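Local coordinates for ThiJ/PfpI family protein (Francisella tularensis subsp. novicida, PDB 4P5P) that probably acts as a glyoxalase III-like enzyme of the Hsp31-like subfamily, within the broader DJ-1/PfpI family, at residues 23-33 / 58-69. Numbering follows the deposited sequence.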
# COMPACT_ATOMS: atom_id res chain seq x y z
N LEU A 23 -3.46 9.52 -0.19
CA LEU A 23 -3.13 8.53 0.81
C LEU A 23 -4.16 8.46 1.94
O LEU A 23 -4.63 9.49 2.40
CB LEU A 23 -1.76 8.85 1.41
CG LEU A 23 -1.33 8.14 2.69
CD1 LEU A 23 -0.99 6.68 2.42
CD2 LEU A 23 -0.14 8.87 3.29
N TRP A 24 -4.47 7.24 2.37
CA TRP A 24 -5.23 7.05 3.61
C TRP A 24 -4.22 7.07 4.75
O TRP A 24 -3.48 6.11 4.94
CB TRP A 24 -6.03 5.74 3.61
CG TRP A 24 -7.06 5.76 4.71
CD1 TRP A 24 -6.88 5.40 6.01
CD2 TRP A 24 -8.40 6.24 4.61
NE1 TRP A 24 -8.04 5.61 6.73
CE2 TRP A 24 -8.99 6.13 5.89
CE3 TRP A 24 -9.17 6.76 3.56
CZ2 TRP A 24 -10.31 6.50 6.13
CZ3 TRP A 24 -10.47 7.13 3.82
CH2 TRP A 24 -11.02 7.00 5.08
N LEU A 25 -4.15 8.19 5.47
CA LEU A 25 -2.97 8.45 6.31
C LEU A 25 -2.61 7.35 7.29
O LEU A 25 -1.44 7.01 7.41
CB LEU A 25 -3.16 9.76 7.07
CG LEU A 25 -1.94 10.25 7.85
CD1 LEU A 25 -0.71 10.37 6.94
CD2 LEU A 25 -2.23 11.56 8.54
N SER A 26 -3.58 6.76 7.97
CA SER A 26 -3.25 5.76 8.98
C SER A 26 -2.66 4.48 8.39
O SER A 26 -2.06 3.71 9.12
CB SER A 26 -4.48 5.42 9.83
OG SER A 26 -5.52 4.86 9.05
N GLU A 27 -2.83 4.24 7.09
CA GLU A 27 -2.21 3.08 6.46
C GLU A 27 -0.71 3.28 6.22
O GLU A 27 -0.00 2.32 5.93
CB GLU A 27 -2.93 2.74 5.16
CG GLU A 27 -4.32 2.18 5.47
CD GLU A 27 -5.21 1.98 4.29
OE1 GLU A 27 -6.38 1.62 4.50
OE2 GLU A 27 -4.76 2.17 3.15
N LEU A 28 -0.26 4.53 6.34
CA LEU A 28 1.16 4.84 6.44
C LEU A 28 1.58 4.87 7.91
O LEU A 28 2.53 4.19 8.29
CB LEU A 28 1.47 6.19 5.76
CG LEU A 28 2.91 6.71 5.91
CD1 LEU A 28 3.93 5.73 5.31
CD2 LEU A 28 3.05 8.07 5.27
N THR A 29 0.87 5.63 8.73
CA THR A 29 1.38 5.92 10.07
C THR A 29 1.24 4.75 11.04
O THR A 29 2.11 4.54 11.86
CB THR A 29 0.72 7.17 10.67
OG1 THR A 29 -0.64 6.88 11.01
CG2 THR A 29 0.74 8.31 9.69
N HIS A 30 0.16 3.97 10.95
CA HIS A 30 0.00 2.90 11.92
C HIS A 30 1.01 1.78 11.65
O HIS A 30 1.68 1.34 12.58
CB HIS A 30 -1.45 2.38 11.94
CG HIS A 30 -2.41 3.36 12.54
ND1 HIS A 30 -3.62 2.99 13.09
CD2 HIS A 30 -2.33 4.71 12.70
CE1 HIS A 30 -4.25 4.06 13.53
NE2 HIS A 30 -3.49 5.12 13.32
N PRO A 31 1.19 1.35 10.39
CA PRO A 31 2.27 0.37 10.19
C PRO A 31 3.67 0.94 10.46
O PRO A 31 4.54 0.22 10.94
CB PRO A 31 2.09 -0.05 8.72
CG PRO A 31 0.67 0.28 8.41
CD PRO A 31 0.39 1.53 9.18
N TYR A 32 3.89 2.22 10.17
CA TYR A 32 5.16 2.86 10.48
C TYR A 32 5.52 2.70 11.95
O TYR A 32 6.59 2.21 12.28
CB TYR A 32 5.12 4.35 10.12
CG TYR A 32 6.45 5.06 10.27
CD1 TYR A 32 7.36 5.06 9.23
CD2 TYR A 32 6.79 5.73 11.45
CE1 TYR A 32 8.58 5.71 9.36
CE2 TYR A 32 8.01 6.37 11.58
CZ TYR A 32 8.90 6.35 10.53
OH TYR A 32 10.12 6.98 10.62
N TYR A 33 4.63 3.11 12.84
CA TYR A 33 4.97 3.06 14.26
C TYR A 33 4.90 1.64 14.83
O TYR A 33 5.52 1.36 15.85
CB TYR A 33 4.07 4.00 15.05
CG TYR A 33 4.43 5.47 14.87
CD1 TYR A 33 5.66 5.95 15.27
CD2 TYR A 33 3.54 6.35 14.28
CE1 TYR A 33 6.00 7.28 15.11
CE2 TYR A 33 3.87 7.69 14.12
CZ TYR A 33 5.10 8.14 14.53
OH TYR A 33 5.44 9.47 14.37
N SER A 58 -9.53 10.64 5.49
CA SER A 58 -8.70 9.82 6.37
C SER A 58 -8.24 10.59 7.61
O SER A 58 -7.72 9.98 8.55
CB SER A 58 -7.48 9.27 5.62
OG SER A 58 -6.46 10.25 5.45
N VAL A 59 -8.42 11.91 7.62
CA VAL A 59 -8.04 12.72 8.78
C VAL A 59 -9.22 13.50 9.36
O VAL A 59 -9.05 14.33 10.25
CB VAL A 59 -6.88 13.70 8.42
CG1 VAL A 59 -5.56 12.94 8.26
CG2 VAL A 59 -7.19 14.53 7.17
N ALA A 60 -10.43 13.22 8.89
CA ALA A 60 -11.64 13.85 9.44
C ALA A 60 -11.78 13.55 10.93
O ALA A 60 -12.15 14.42 11.73
CB ALA A 60 -12.86 13.39 8.68
N GLN A 61 -11.47 12.31 11.30
CA GLN A 61 -11.46 11.92 12.70
C GLN A 61 -10.05 12.03 13.25
O GLN A 61 -9.07 11.65 12.59
CB GLN A 61 -12.01 10.50 12.87
CG GLN A 61 -13.46 10.36 12.45
N GLU A 62 -9.94 12.58 14.45
CA GLU A 62 -8.65 12.66 15.12
C GLU A 62 -8.13 11.25 15.40
O GLU A 62 -8.90 10.33 15.68
CB GLU A 62 -8.76 13.46 16.42
CG GLU A 62 -7.45 14.18 16.78
CD GLU A 62 -7.59 15.71 16.89
OE1 GLU A 62 -8.72 16.25 16.88
OE2 GLU A 62 -6.54 16.38 17.01
N ASP A 63 -6.81 11.09 15.29
CA ASP A 63 -6.14 9.81 15.48
C ASP A 63 -4.76 10.04 16.07
O ASP A 63 -3.98 10.86 15.56
CB ASP A 63 -6.04 9.03 14.15
CG ASP A 63 -5.26 7.73 14.30
OD1 ASP A 63 -5.85 6.73 14.78
OD2 ASP A 63 -4.07 7.68 13.91
N TYR A 64 -4.46 9.31 17.13
CA TYR A 64 -3.23 9.50 17.89
C TYR A 64 -1.97 9.38 17.03
O TYR A 64 -1.11 10.26 17.04
CB TYR A 64 -3.18 8.49 19.04
CG TYR A 64 -1.93 8.57 19.86
CD1 TYR A 64 -1.79 9.53 20.86
CD2 TYR A 64 -0.88 7.70 19.63
CE1 TYR A 64 -0.63 9.61 21.61
CE2 TYR A 64 0.28 7.77 20.36
CZ TYR A 64 0.40 8.72 21.35
OH TYR A 64 1.57 8.76 22.08
N TYR A 65 -1.86 8.30 16.26
CA TYR A 65 -0.62 8.08 15.51
C TYR A 65 -0.53 9.01 14.31
O TYR A 65 0.57 9.43 13.95
CB TYR A 65 -0.48 6.61 15.10
CG TYR A 65 -0.06 5.74 16.26
CD1 TYR A 65 1.22 5.85 16.81
CD2 TYR A 65 -0.94 4.85 16.84
CE1 TYR A 65 1.61 5.07 17.89
CE2 TYR A 65 -0.56 4.06 17.91
CZ TYR A 65 0.71 4.17 18.44
OH TYR A 65 1.06 3.38 19.52
N ASN A 66 -1.66 9.37 13.71
CA ASN A 66 -1.64 10.36 12.63
C ASN A 66 -1.07 11.68 13.13
O ASN A 66 -0.23 12.30 12.49
CB ASN A 66 -3.04 10.60 12.05
CG ASN A 66 -3.50 9.48 11.14
OD1 ASN A 66 -2.72 8.58 10.79
ND2 ASN A 66 -4.76 9.53 10.73
N ASP A 67 -1.56 12.12 14.29
CA ASP A 67 -1.09 13.37 14.88
C ASP A 67 0.40 13.27 15.25
O ASP A 67 1.15 14.22 15.06
CB ASP A 67 -1.92 13.73 16.12
CG ASP A 67 -3.28 14.31 15.77
OD1 ASP A 67 -3.52 14.66 14.60
OD2 ASP A 67 -4.10 14.44 16.70
N LYS A 68 0.80 12.14 15.81
CA LYS A 68 2.20 11.93 16.20
C LYS A 68 3.11 12.07 14.99
O LYS A 68 4.16 12.74 15.04
CB LYS A 68 2.38 10.56 16.85
CG LYS A 68 3.80 10.26 17.33
CD LYS A 68 3.91 8.84 17.87
CE LYS A 68 5.35 8.47 18.20
NZ LYS A 68 5.86 9.23 19.36
N PHE A 69 2.70 11.42 13.90
CA PHE A 69 3.45 11.43 12.65
C PHE A 69 3.62 12.86 12.13
O PHE A 69 4.73 13.28 11.80
CB PHE A 69 2.72 10.55 11.64
CG PHE A 69 3.52 10.22 10.43
CD1 PHE A 69 4.26 9.06 10.37
CD2 PHE A 69 3.46 11.02 9.31
CE1 PHE A 69 4.97 8.73 9.24
CE2 PHE A 69 4.17 10.68 8.16
CZ PHE A 69 4.93 9.55 8.13
O HOH W 1 -6.20 7.80 8.70
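H30 and D63 join helices 26-35 and 64-71, whose segments here cross at nearly a right angle, on the flavodoxin-like core of this DJ-1/PfpI protein. H30 NE2 donates to D63 OD2 at 2.7 Å, almost straight and within the imidazole plane, reaching the carboxylate on its syn side. Beside it, T29 OG1 donates to N66 OD1 (2.7 Å), in the carbonyl plane; the T29 hydroxyl lies between its backbone N and carbonyl carbon (chi1 71°), while CG2 is turned over the face of F69. F69 fills a hole formed by L28, T29, Y32 and Y33, and its edge meets the face of Y32 in a T-shaped pair with planes at 89°. F69 also touches I44 of strand 40-46, which ties the crossing to the sheet, and L75 and M79 of helix 73-80. Y65 turns an edge to the face of H30, and K68 CD lies over one face of the Y33 ring. At the loop end, S58 CB sits 3.3 Å from W24 CD2, over the indole face, and S58 OG accepts from L25 N (3.1 Å) besides bonding to D55 O. A water links S26 N, S58 O and N66 ND2, so both ends of the N66 amide are gripped. The second shell returns to D63, the N-cap of helix 64-71: N66 N donates to its OD2 at 3.0 Å from the anti side, across the carboxylate plane from H30 NE2.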